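Local coordinates for putative major capsid protein (Cafeteriavirus-dependent mavirus, PDB 6G44) that probably builds the icosahedral shell of this marine virophage, as a double jelly-roll major capsid protein present here as a three-subunit assembly, at residues 41-46 against 63-68; 128-133 against 212-217; 438-441 against 445-448; 478-481 against 487-490. All coordinates share one frame; numbering follows the deposited sequence.

Contact 1: residues 41-46 against 63-68; sequences TFQTIQ and QPLGNL. With SO4 (sulfate ion), chain E.
In the antiparallel beta sheet of one half of this double jelly-roll chain, Ile45 and Leu65 touch across two strands that share no backbone bond. The nearest CA pairs confirm the gap: Ile45 and Gln63 are 7.4 Å apart at CA, Gln43 and Leu65 9.4 Å, both too far for neighbouring strands. Strand 43-45 bonds to strand 258-273 and strand 58-66 to strand 222-235; the direct touches between the two segments are between side chains. Ile45 sends two branches to Gln63: Ile45 CG2 lies 3.7 Å from Gln63 CB, while CD1 rests near the same CB and CG. That pair crosses at a slant, and Ile45 CD1 also meets Leu65 CD1 at 4.3 Å. Gln43 and Leu65 run past one another in opposite senses, Gln43 CG reaching Leu65 CD2 at 4.0 Å. In both glutamines NE2 donates within its own segment. The bend of Gln63 at chi2 (60°) turns NE2 back to Pro64 O. At the loop end, Thr41 N binds a sulfate, probably from the crystallisation liquor, which Phe370 N and Glu372 N of the second subunit also hold. Gln43 NE2 donates to Thr41 O over 2.8 Å, approaching from above the carbonyl plane.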
loop_
_atom_site.group_PDB
_atom_site.type_symbol
_atom_site.label_atom_id
_atom_site.label_comp_id
_atom_site.label_asym_id
_atom_site.label_seq_id
_atom_site.Cartn_x
_atom_site.Cartn_y
_atom_site.Cartn_z
ATOM N N THR C 41 -18.930 26.507 -10.436
ATOM C CA THR C 41 -20.302 26.020 -10.681
ATOM C C THR C 41 -20.540 24.530 -10.302
ATOM O O THR C 41 -21.235 23.772 -11.007
ATOM C CB THR C 41 -20.822 26.348 -12.097
ATOM O OG1 THR C 41 -20.140 25.604 -13.105
ATOM C CG2 THR C 41 -20.692 27.816 -12.401
ATOM N N PHE C 42 -19.998 24.153 -9.150
ATOM C CA PHE C 42 -20.206 22.820 -8.581
ATOM C C PHE C 42 -21.611 22.877 -7.952
ATOM O O PHE C 42 -21.893 23.751 -7.125
ATOM C CB PHE C 42 -19.122 22.591 -7.523
ATOM C CG PHE C 42 -18.807 21.141 -7.190
ATOM C CD1 PHE C 42 -19.798 20.170 -7.003
ATOM C CD2 PHE C 42 -17.486 20.759 -6.985
ATOM C CE1 PHE C 42 -19.474 18.865 -6.663
ATOM C CE2 PHE C 42 -17.162 19.451 -6.617
ATOM C CZ PHE C 42 -18.172 18.502 -6.455
ATOM N N GLN C 43 -22.492 21.986 -8.376
ATOM C CA GLN C 43 -23.896 22.064 -7.949
ATOM C C GLN C 43 -24.126 21.359 -6.623
ATOM O O GLN C 43 -23.666 20.231 -6.418
ATOM C CB GLN C 43 -24.796 21.441 -9.006
ATOM C CG GLN C 43 -24.657 22.023 -10.418
ATOM C CD GLN C 43 -24.993 23.492 -10.455
ATOM O OE1 GLN C 43 -26.137 23.868 -10.179
ATOM N NE2 GLN C 43 -24.002 24.342 -10.766
ATOM N N THR C 44 -24.861 22.019 -5.734
ATOM C CA THR C 44 -25.432 21.414 -4.553
ATOM C C THR C 44 -26.944 21.444 -4.754
ATOM O O THR C 44 -27.545 22.542 -4.758
ATOM C CB THR C 44 -25.026 22.152 -3.274
ATOM O OG1 THR C 44 -23.605 21.988 -3.069
ATOM C CG2 THR C 44 -25.741 21.576 -2.050
ATOM N N ILE C 45 -27.543 20.273 -4.942
ATOM C CA ILE C 45 -28.937 20.162 -5.403
ATOM C C ILE C 45 -29.793 19.652 -4.265
ATOM O O ILE C 45 -29.558 18.569 -3.738
ATOM C CB ILE C 45 -29.045 19.219 -6.606
ATOM C CG1 ILE C 45 -28.117 19.730 -7.722
ATOM C CG2 ILE C 45 -30.485 19.107 -7.118
ATOM C CD1 ILE C 45 -27.975 18.795 -8.864
ATOM N N GLN C 46 -30.819 20.432 -3.941
ATOM C CA GLN C 46 -31.773 20.083 -2.901
ATOM C C GLN C 46 -32.833 19.157 -3.496
ATOM O O GLN C 46 -33.113 19.225 -4.670
ATOM C CB GLN C 46 -32.451 21.354 -2.363
ATOM C CG GLN C 46 -31.512 22.500 -1.974
ATOM C CD GLN C 46 -30.761 22.228 -0.686
ATOM O OE1 GLN C 46 -31.352 21.730 0.274
ATOM N NE2 GLN C 46 -29.450 22.566 -0.645
ATOM N N GLN C 63 -33.545 18.118 -11.376
ATOM C CA GLN C 63 -32.744 19.287 -11.700
ATOM C C GLN C 63 -32.123 19.151 -13.087
ATOM O O GLN C 63 -31.021 18.618 -13.251
ATOM C CB GLN C 63 -31.665 19.540 -10.638
ATOM C CG GLN C 63 -30.852 20.800 -10.913
ATOM C CD GLN C 63 -31.754 22.015 -10.943
ATOM O OE1 GLN C 63 -32.243 22.445 -9.897
ATOM N NE2 GLN C 63 -31.988 22.573 -12.133
ATOM N N PRO C 64 -32.802 19.673 -14.117
ATOM C CA PRO C 64 -32.149 19.773 -15.412
ATOM C C PRO C 64 -30.794 20.510 -15.313
ATOM O O PRO C 64 -30.689 21.517 -14.589
ATOM C CB PRO C 64 -33.162 20.575 -16.235
ATOM C CG PRO C 64 -34.481 20.240 -15.601
ATOM C CD PRO C 64 -34.176 20.255 -14.145
ATOM N N LEU C 65 -29.801 20.016 -16.065
ATOM C CA LEU C 65 -28.467 20.595 -16.063
ATOM C C LEU C 65 -27.976 20.672 -17.484
ATOM O O LEU C 65 -27.984 19.711 -18.219
ATOM C CB LEU C 65 -27.499 19.761 -15.199
ATOM C CG LEU C 65 -27.714 19.773 -13.688
ATOM C CD1 LEU C 65 -26.778 18.738 -13.041
ATOM C CD2 LEU C 65 -27.553 21.124 -13.064
ATOM N N GLY C 66 -27.521 21.854 -17.839
ATOM C CA GLY C 66 -27.018 22.082 -19.170
ATOM C C GLY C 66 -25.573 21.651 -19.332
ATOM O O GLY C 66 -24.860 21.412 -18.338
ATOM N N ASN C 67 -25.175 21.516 -20.583
ATOM C CA ASN C 67 -23.760 21.306 -20.921
ATOM C C ASN C 67 -23.241 20.023 -20.215
ATOM O O ASN C 67 -23.934 19.015 -20.251
ATOM C CB ASN C 67 -22.965 22.591 -20.666
ATOM C CG ASN C 67 -23.450 23.721 -21.532
ATOM O OD1 ASN C 67 -24.248 24.585 -21.081
ATOM N ND2 ASN C 67 -23.058 23.680 -22.779
ATOM N N LEU C 68 -22.056 20.048 -19.590
ATOM C CA LEU C 68 -21.485 18.810 -19.041
ATOM C C LEU C 68 -21.735 18.664 -17.559
ATOM O O LEU C 68 -21.617 19.616 -16.807
ATOM C CB LEU C 68 -19.989 18.748 -19.314
ATOM C CG LEU C 68 -19.594 18.778 -20.790
ATOM C CD1 LEU C 68 -18.075 18.636 -20.946
ATOM C CD2 LEU C 68 -20.327 17.761 -21.639
HETATM S S SO4 E . -18.768 29.160 -7.744
HETATM O O1 SO4 E . -18.564 28.363 -6.535
HETATM O O2 SO4 E . -19.774 28.490 -8.603
HETATM O O3 SO4 E . -17.460 29.351 -8.447
HETATM O O4 SO4 E . -19.253 30.528 -7.349
#

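Contact 2: residues 128-133 against 212-217; sequences KLHQYN and QYKNIK. With GOL (glycerol), chain B.
The aromatic part of the contact is a T-shaped (edge-to-face) pair: Tyr213 turns the edge of its ring, at CE1, to one face of the His130 imidazole. The ring planes stand at 89° with centroids 5.4 Å apart, and Tyr213 CE1 lies 4.1 Å from His130 CE1, offset toward the rim of the imidazole. With CG of His130 anti to its own backbone nitrogen (chi1 -175°), the ring reaches out from helix 123-130 to the type I beta turn Gln212-Asn215, in the loop between strands 195-205 and 222-235.

Apolar packing adds the aliphatic part of Lys214, whose CG sits obliquely 4.2 Å from His130 CE1. Leu139 and Leu142 of helix 136-142 also touch the histidine side chain.

Polar links are all indirect, since no hydrogen bond joins the segments. A water in the imidazole plane is 2.7 Å from His130 NE2 and donates to Tyr213 O. On the other ring nitrogen, His130 ND1 is 2.8 Å from O3 of a glycerol, probably from the crystallisation liquor, with a weak bond to its O2. Bends at chi3 and chi4 bring Lys214 NZ within 3.1 Å of both O1 and O2 of this glycerol.

With a partner at each nitrogen, the imidazole is probably steadied in this rotation in the crystal, while Lys214 NZ, 5.4 Å from His130 ND1, would probably disfavour a positive charge on the ring.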
loop_
_atom_site.group_PDB
_atom_site.type_symbol
_atom_site.label_atom_id
_atom_site.label_comp_id
_atom_site.label_asym_id
_atom_site.label_seq_id
_atom_site.Cartn_x
_atom_site.Cartn_y
_atom_site.Cartn_z
ATOM N N LYS C 128 -23.033 -4.298 -1.632
ATOM C CA LYS C 128 -22.707 -5.470 -0.818
ATOM C C LYS C 128 -21.769 -6.409 -1.559
ATOM O O LYS C 128 -20.924 -7.038 -0.928
ATOM C CB LYS C 128 -23.961 -6.239 -0.350
ATOM C CG LYS C 128 -23.681 -7.371 0.650
ATOM C CD LYS C 128 -24.963 -7.990 1.195
ATOM C CE LYS C 128 -24.677 -9.079 2.233
ATOM N NZ LYS C 128 -25.909 -9.715 2.805
ATOM N N LEU C 129 -21.908 -6.518 -2.876
ATOM C CA LEU C 129 -20.990 -7.312 -3.704
ATOM C C LEU C 129 -19.734 -6.545 -4.039
ATOM O O LEU C 129 -18.618 -7.053 -3.884
ATOM C CB LEU C 129 -21.639 -7.716 -5.028
ATOM C CG LEU C 129 -22.657 -8.815 -4.987
ATOM C CD1 LEU C 129 -23.344 -8.900 -6.344
ATOM C CD2 LEU C 129 -21.947 -10.125 -4.705
ATOM N N HIS C 130 -19.898 -5.320 -4.514
ATOM C CA HIS C 130 -18.828 -4.509 -5.050
ATOM C C HIS C 130 -17.725 -4.266 -4.034
ATOM O O HIS C 130 -16.535 -4.191 -4.386
ATOM C CB HIS C 130 -19.397 -3.163 -5.546
ATOM C CG HIS C 130 -18.404 -2.293 -6.232
ATOM N ND1 HIS C 130 -17.833 -2.637 -7.433
ATOM C CD2 HIS C 130 -17.918 -1.075 -5.917
ATOM C CE1 HIS C 130 -17.022 -1.669 -7.816
ATOM N NE2 HIS C 130 -17.045 -0.714 -6.910
ATOM N N GLN C 131 -18.101 -4.129 -2.758
ATOM C CA GLN C 131 -17.102 -3.866 -1.705
ATOM C C GLN C 131 -16.054 -4.973 -1.595
ATOM O O GLN C 131 -14.962 -4.731 -1.062
ATOM C CB GLN C 131 -17.769 -3.645 -0.326
ATOM C CG GLN C 131 -18.437 -4.869 0.252
ATOM C CD GLN C 131 -19.275 -4.606 1.487
ATOM O OE1 GLN C 131 -19.127 -3.578 2.141
ATOM N NE2 GLN C 131 -20.179 -5.542 1.814
ATOM N N TYR C 132 -16.399 -6.172 -2.072
ATOM C CA TYR C 132 -15.521 -7.347 -1.925
ATOM C C TYR C 132 -14.609 -7.567 -3.103
ATOM O O TYR C 132 -13.700 -8.386 -2.985
ATOM C CB TYR C 132 -16.312 -8.627 -1.692
ATOM C CG TYR C 132 -16.952 -8.700 -0.349
ATOM C CD1 TYR C 132 -16.189 -8.797 0.807
ATOM C CD2 TYR C 132 -18.323 -8.684 -0.212
ATOM C CE1 TYR C 132 -16.781 -8.889 2.053
ATOM C CE2 TYR C 132 -18.926 -8.774 1.027
ATOM C CZ TYR C 132 -18.160 -8.882 2.161
ATOM O OH TYR C 132 -18.787 -8.951 3.387
ATOM N N ASN C 133 -14.826 -6.951 -4.250
ATOM C CA ASN C 133 -13.848 -7.203 -5.339
ATOM C C ASN C 133 -13.409 -6.023 -6.159
ATOM O O ASN C 133 -12.707 -6.206 -7.164
ATOM C CB ASN C 133 -14.267 -8.400 -6.204
ATOM C CG ASN C 133 -15.303 -8.035 -7.208
ATOM O OD1 ASN C 133 -16.064 -7.084 -7.018
ATOM N ND2 ASN C 133 -15.329 -8.759 -8.307
ATOM N N GLN C 212 -20.796 6.581 -12.897
ATOM C CA GLN C 212 -19.441 6.080 -13.187
ATOM C C GLN C 212 -18.654 5.844 -11.893
ATOM O O GLN C 212 -17.531 6.340 -11.703
ATOM C CB GLN C 212 -18.773 7.030 -14.149
ATOM C CG GLN C 212 -19.517 7.143 -15.473
ATOM C CD GLN C 212 -19.494 5.853 -16.236
ATOM O OE1 GLN C 212 -18.436 5.488 -16.783
ATOM N NE2 GLN C 212 -20.628 5.133 -16.290
ATOM N N TYR C 213 -19.247 5.039 -11.014
ATOM C CA TYR C 213 -18.734 4.806 -9.652
ATOM C C TYR C 213 -17.469 3.959 -9.635
ATOM O O TYR C 213 -16.837 3.811 -8.569
ATOM C CB TYR C 213 -19.824 4.177 -8.739
ATOM C CG TYR C 213 -20.327 2.857 -9.246
ATOM C CD1 TYR C 213 -19.664 1.674 -8.928
ATOM C CD2 TYR C 213 -21.470 2.770 -10.041
ATOM C CE1 TYR C 213 -20.088 0.462 -9.431
ATOM C CE2 TYR C 213 -21.914 1.560 -10.533
ATOM C CZ TYR C 213 -21.206 0.404 -10.230
ATOM O OH TYR C 213 -21.611 -0.822 -10.706
ATOM N N LYS C 214 -17.098 3.369 -10.765
ATOM C CA LYS C 214 -15.847 2.616 -10.843
ATOM C C LYS C 214 -14.672 3.508 -11.240
ATOM O O LYS C 214 -13.529 3.041 -11.209
ATOM C CB LYS C 214 -15.989 1.444 -11.821
ATOM C CG LYS C 214 -17.050 0.415 -11.418
ATOM C CD LYS C 214 -17.505 -0.478 -12.571
ATOM C CE LYS C 214 -16.387 -1.266 -13.243
ATOM N NZ LYS C 214 -15.924 -2.430 -12.447
ATOM N N ASN C 215 -14.929 4.764 -11.625
ATOM C CA ASN C 215 -13.931 5.693 -12.132
ATOM C C ASN C 215 -14.118 7.055 -11.444
ATOM O O ASN C 215 -14.345 8.036 -12.130
ATOM C CB ASN C 215 -14.093 5.842 -13.666
ATOM C CG ASN C 215 -13.920 4.527 -14.423
ATOM O OD1 ASN C 215 -14.880 3.784 -14.650
ATOM N ND2 ASN C 215 -12.696 4.250 -14.841
ATOM N N ILE C 216 -14.049 7.121 -10.121
ATOM C CA ILE C 216 -14.324 8.347 -9.406
ATOM C C ILE C 216 -13.310 9.468 -9.657
ATOM O O ILE C 216 -13.691 10.634 -9.704
ATOM C CB ILE C 216 -14.527 8.042 -7.917
ATOM C CG1 ILE C 216 -15.833 7.224 -7.772
ATOM C CG2 ILE C 216 -14.563 9.324 -7.084
ATOM C CD1 ILE C 216 -15.913 6.412 -6.520
ATOM N N LYS C 217 -12.041 9.132 -9.894
ATOM C CA LYS C 217 -11.050 10.205 -10.119
ATOM C C LYS C 217 -11.310 10.945 -11.426
ATOM O O LYS C 217 -11.253 12.197 -11.461
ATOM C CB LYS C 217 -9.596 9.692 -10.088
ATOM C CG LYS C 217 -8.582 10.802 -10.396
ATOM C CD LYS C 217 -7.132 10.466 -10.074
ATOM C CE LYS C 217 -6.192 11.522 -10.662
ATOM N NZ LYS C 217 -6.426 12.899 -10.118
HETATM C C1 GOL B . -19.221 -4.309 -12.052
HETATM O O1 GOL B . -18.182 -4.442 -13.033
HETATM C C2 GOL B . -18.704 -4.642 -10.665
HETATM O O2 GOL B . -17.655 -3.749 -10.280
HETATM C C3 GOL B . -19.856 -4.481 -9.678
HETATM O O3 GOL B . -19.466 -4.779 -8.338
HETATM O O HOH W 1 -15.461 1.380 -7.301
#

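Contact 3: residues 438-441 against 445-448; sequences YNVM and NKSI
Asn439 meets Lys446 first, its CB lying 3.9 Å from Lys446 CD, so the opening touch is between aliphatic parts of two polar side chains. Their polar ends are joined through one water, which accepts from Asn439 ND2 at 3.2 Å and from Lys446 NZ at 2.8 Å. The lysine can span this distance because it stays extended through chi3 and bends at chi4 (60°), which swings the ammonium group round to the water. Lys446 NZ also has Asp437 as a long, weak ion-pair partner. Both segments lie on the connection between strands 425-428 and 448-457, Ile448 being the first residue of the latter, within the C-terminal family region of the double jelly-roll capsid protein; with no hydrogen bond across the segments and a closest CA pair of 7.1 Å, Val440 to Lys446, they are held by side chains and not as a ladder. Next along the chain, Val440 uses a single methyl for both of its contacts. Val440 CG2 comes 3.9 Å from Lys446 CE, the two side chains crossing at about a right angle, and 4.1 Å from Ile448 CG2, a purely apolar touch. Val331 and Leu435 also pack on Val440, whereas Met441 packs on Leu500, on Glu278 of the third subunit and on Leu15 of the second subunit.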
loop_
_atom_site.group_PDB
_atom_site.type_symbol
_atom_site.label_atom_id
_atom_site.label_comp_id
_atom_site.label_asym_id
_atom_site.label_seq_id
_atom_site.Cartn_x
_atom_site.Cartn_y
_atom_site.Cartn_z
ATOM N N TYR C 438 -17.593 -24.966 -25.856
ATOM C CA TYR C 438 -16.815 -23.765 -26.181
ATOM C C TYR C 438 -17.689 -22.566 -26.559
ATOM O O TYR C 438 -17.186 -21.438 -26.575
ATOM C CB TYR C 438 -15.781 -24.052 -27.279
ATOM C CG TYR C 438 -16.361 -24.760 -28.481
ATOM C CD1 TYR C 438 -17.070 -24.054 -29.449
ATOM C CD2 TYR C 438 -16.212 -26.153 -28.645
ATOM C CE1 TYR C 438 -17.618 -24.696 -30.549
ATOM C CE2 TYR C 438 -16.761 -26.805 -29.738
ATOM C CZ TYR C 438 -17.461 -26.076 -30.695
ATOM O OH TYR C 438 -18.030 -26.681 -31.801
ATOM N N ASN C 439 -18.978 -22.782 -26.841
ATOM C CA ASN C 439 -19.881 -21.670 -27.158
ATOM C C ASN C 439 -20.317 -20.859 -25.945
ATOM O O ASN C 439 -20.875 -19.773 -26.121
ATOM C CB ASN C 439 -21.133 -22.158 -27.893
ATOM C CG ASN C 439 -20.821 -22.757 -29.246
ATOM O OD1 ASN C 439 -20.007 -22.236 -30.006
ATOM N ND2 ASN C 439 -21.452 -23.895 -29.535
ATOM N N VAL C 440 -20.132 -21.388 -24.738
ATOM C CA VAL C 440 -20.526 -20.671 -23.529
ATOM C C VAL C 440 -19.386 -19.732 -23.142
ATOM O O VAL C 440 -18.438 -20.111 -22.440
ATOM C CB VAL C 440 -20.905 -21.624 -22.377
ATOM C CG1 VAL C 440 -21.335 -20.834 -21.162
ATOM C CG2 VAL C 440 -22.027 -22.551 -22.796
ATOM N N MET C 441 -19.481 -18.516 -23.663
ATOM C CA MET C 441 -18.485 -17.458 -23.519
ATOM C C MET C 441 -19.191 -16.192 -23.036
ATOM O O MET C 441 -20.329 -15.940 -23.416
ATOM C CB MET C 441 -17.852 -17.157 -24.872
ATOM C CG MET C 441 -17.092 -18.324 -25.477
ATOM S SD MET C 441 -16.392 -17.982 -27.088
ATOM C CE MET C 441 -15.061 -16.878 -26.657
ATOM N N ASN C 445 -24.809 -14.565 -27.056
ATOM C CA ASN C 445 -26.275 -14.596 -27.051
ATOM C C ASN C 445 -26.804 -16.033 -27.105
ATOM O O ASN C 445 -27.656 -16.382 -27.921
ATOM C CB ASN C 445 -26.838 -13.765 -28.204
ATOM C CG ASN C 445 -28.330 -13.554 -28.076
ATOM O OD1 ASN C 445 -28.894 -13.674 -26.989
ATOM N ND2 ASN C 445 -28.982 -13.254 -29.196
ATOM N N LYS C 446 -26.309 -16.875 -26.217
ATOM C CA LYS C 446 -26.653 -18.279 -26.173
ATOM C C LYS C 446 -27.397 -18.488 -24.866
ATOM O O LYS C 446 -26.907 -18.068 -23.801
ATOM C CB LYS C 446 -25.397 -19.137 -26.185
ATOM C CG LYS C 446 -25.688 -20.623 -26.051
ATOM C CD LYS C 446 -24.448 -21.490 -25.966
ATOM C CE LYS C 446 -24.823 -22.879 -25.489
ATOM N NZ LYS C 446 -25.792 -23.552 -26.421
ATOM N N SER C 447 -28.560 -19.140 -24.925
ATOM C CA SER C 447 -29.335 -19.436 -23.731
ATOM C C SER C 447 -28.659 -20.570 -22.951
ATOM O O SER C 447 -28.181 -21.547 -23.547
ATOM C CB SER C 447 -30.779 -19.829 -24.091
ATOM O OG SER C 447 -31.442 -18.765 -24.758
ATOM N N ILE C 448 -28.601 -20.425 -21.637
ATOM C CA ILE C 448 -28.049 -21.448 -20.750
ATOM C C ILE C 448 -28.943 -21.650 -19.544
ATOM O O ILE C 448 -29.745 -20.783 -19.181
ATOM C CB ILE C 448 -26.606 -21.112 -20.272
ATOM C CG1 ILE C 448 -26.560 -19.764 -19.520
ATOM C CG2 ILE C 448 -25.661 -21.152 -21.461
ATOM C CD1 ILE C 448 -25.223 -19.502 -18.837
HETATM O O HOH W 2 -23.764 -25.015 -27.650
#

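Contact 4: residues 478-481 against 487-490; sequences NLTY and TFMD
Tyr481 and Met489 form an antiparallel hydrogen-bonded pair, with strand axes 4.5 Å apart at closest approach and directed at 169° to each other. Tyr481 N donates to Met489 O at 2.8 Å, nearly straight with 173° at the hydrogen, and Met489 N returns a bond to Tyr481 O at 3.1 Å, lying in the carbonyl plane. Thr480 and Asp490 make the adjoining non-hydrogen-bonded pair, their CA atoms 4.2 Å apart. CA-H...O contacts supplement the ladder, among them Phe488 CA to Tyr481 O at 3.2 Å.

These strands are the arms of the beta hairpin 464-482/488-492, which places 488-492 beside 464-482 in a sheet of the double jelly-roll chain; strand 286-305 flanks 464-482 as well.

On the face carrying Thr480 and Asp490, the threonine splits its work. Thr480 CG2, anti to the backbone nitrogen, comes in at the edge of the Phe488 ring, 3.9 Å from Phe488 CD2 and in the ring plane. Thr480 OG1 is 3.5 Å from Asp490 CB and shares a hydrogen bond with Thr290 OG1. Asp490 OD2 comes within 3.6 Å of Asn478 ND2, with amide and carboxylate planes 74° apart; the stronger partners lie outside, Thr290 O for the amide and Lys117, in a salt bridge, for Asp490 OD1. The opposite face bears Tyr481 and Met489; the edge of the Tyr481 ring lies near Met489 O. Pro8 of the second subunit packs on Tyr481, and Asn6 of that same subunit on Met489.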
loop_
_atom_site.group_PDB
_atom_site.type_symbol
_atom_site.label_atom_id
_atom_site.label_comp_id
_atom_site.label_asym_id
_atom_site.label_seq_id
_atom_site.Cartn_x
_atom_site.Cartn_y
_atom_site.Cartn_z
ATOM N N ASN C 478 -22.745 -4.273 -20.067
ATOM C CA ASN C 478 -23.918 -3.490 -20.423
ATOM C C ASN C 478 -23.447 -2.075 -20.675
ATOM O O ASN C 478 -22.680 -1.510 -19.888
ATOM C CB ASN C 478 -24.907 -3.553 -19.290
ATOM C CG ASN C 478 -26.201 -2.859 -19.597
ATOM O OD1 ASN C 478 -26.883 -3.229 -20.540
ATOM N ND2 ASN C 478 -26.568 -1.889 -18.779
ATOM N N LEU C 479 -23.898 -1.494 -21.785
ATOM C CA LEU C 479 -23.467 -0.152 -22.165
ATOM C C LEU C 479 -24.640 0.789 -22.244
ATOM O O LEU C 479 -25.734 0.383 -22.634
ATOM C CB LEU C 479 -22.797 -0.155 -23.510
ATOM C CG LEU C 479 -21.525 -0.968 -23.684
ATOM C CD1 LEU C 479 -20.913 -0.723 -25.064
ATOM C CD2 LEU C 479 -20.504 -0.789 -22.588
ATOM N N THR C 480 -24.393 2.038 -21.858
ATOM C CA THR C 480 -25.344 3.132 -22.027
ATOM C C THR C 480 -24.833 4.020 -23.166
ATOM O O THR C 480 -23.638 4.341 -23.272
ATOM C CB THR C 480 -25.497 3.891 -20.704
ATOM O OG1 THR C 480 -26.109 3.004 -19.755
ATOM C CG2 THR C 480 -26.386 5.142 -20.871
ATOM N N TYR C 481 -25.768 4.423 -24.039
ATOM C CA TYR C 481 -25.464 5.228 -25.224
ATOM C C TYR C 481 -26.168 6.571 -25.115
ATOM O O TYR C 481 -27.380 6.635 -24.855
ATOM C CB TYR C 481 -25.929 4.522 -26.495
ATOM C CG TYR C 481 -25.332 3.159 -26.680
ATOM C CD1 TYR C 481 -25.931 2.042 -26.116
ATOM C CD2 TYR C 481 -24.146 2.988 -27.384
ATOM C CE1 TYR C 481 -25.375 0.782 -26.270
ATOM C CE2 TYR C 481 -23.588 1.739 -27.528
ATOM C CZ TYR C 481 -24.210 0.643 -26.971
ATOM O OH TYR C 481 -23.624 -0.594 -27.156
ATOM N N THR C 487 -31.391 11.584 -26.649
ATOM C CA THR C 487 -31.812 10.249 -26.324
ATOM C C THR C 487 -30.710 9.473 -25.613
ATOM O O THR C 487 -29.552 9.516 -26.007
ATOM C CB THR C 487 -32.255 9.480 -27.580
ATOM O OG1 THR C 487 -33.297 10.241 -28.232
ATOM C CG2 THR C 487 -32.800 8.127 -27.220
ATOM N N PHE C 488 -31.131 8.746 -24.585
ATOM C CA PHE C 488 -30.291 7.696 -23.979
ATOM C C PHE C 488 -30.938 6.329 -24.195
ATOM O O PHE C 488 -32.159 6.184 -24.158
ATOM C CB PHE C 488 -30.121 7.927 -22.463
ATOM C CG PHE C 488 -29.152 9.025 -22.094
ATOM C CD1 PHE C 488 -29.532 10.355 -22.096
ATOM C CD2 PHE C 488 -27.845 8.705 -21.703
ATOM C CE1 PHE C 488 -28.647 11.363 -21.738
ATOM C CE2 PHE C 488 -26.958 9.715 -21.344
ATOM C CZ PHE C 488 -27.351 11.042 -21.366
ATOM N N MET C 489 -30.086 5.319 -24.326
ATOM C CA MET C 489 -30.474 3.907 -24.441
ATOM C C MET C 489 -29.456 3.115 -23.646
ATOM O O MET C 489 -28.341 3.576 -23.420
ATOM C CB MET C 489 -30.461 3.406 -25.891
ATOM C CG MET C 489 -31.495 4.060 -26.802
ATOM S SD MET C 489 -31.355 3.398 -28.482
ATOM C CE MET C 489 -31.931 1.712 -28.308
ATOM N N ASP C 490 -29.837 1.932 -23.201
ATOM C CA ASP C 490 -28.832 0.986 -22.719
ATOM C C ASP C 490 -29.128 -0.397 -23.260
ATOM O O ASP C 490 -30.265 -0.704 -23.595
ATOM C CB ASP C 490 -28.656 1.045 -21.190
ATOM C CG ASP C 490 -29.802 0.480 -20.416
ATOM O OD1 ASP C 490 -30.939 0.434 -20.914
ATOM O OD2 ASP C 490 -29.525 0.047 -19.272
#

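How the contacts relate
Of the four, contact 4 is the buried one and the only one bonded backbone to backbone; the other three are partly buried and rest on side chains. Contact 2 lies nearest the centre of the chain, its own centre about 6 Å away, yet its polar links run through water and glycerol. Contacts 1 and 3 are in different sheet systems, their centres about 27 and 28 Å from the chain's centre and about 43 Å from each other: one joins strands with separate partners, the other closes a loop ahead of a strand. Contacts 1, 3 and 4 all have residues packing on the second subunit, and in contact 2 Lys217, at the end of segment 212-217, does so too. No two contacts touch; contacts 2 and 4 come closest, about 7 Å between nearest atoms.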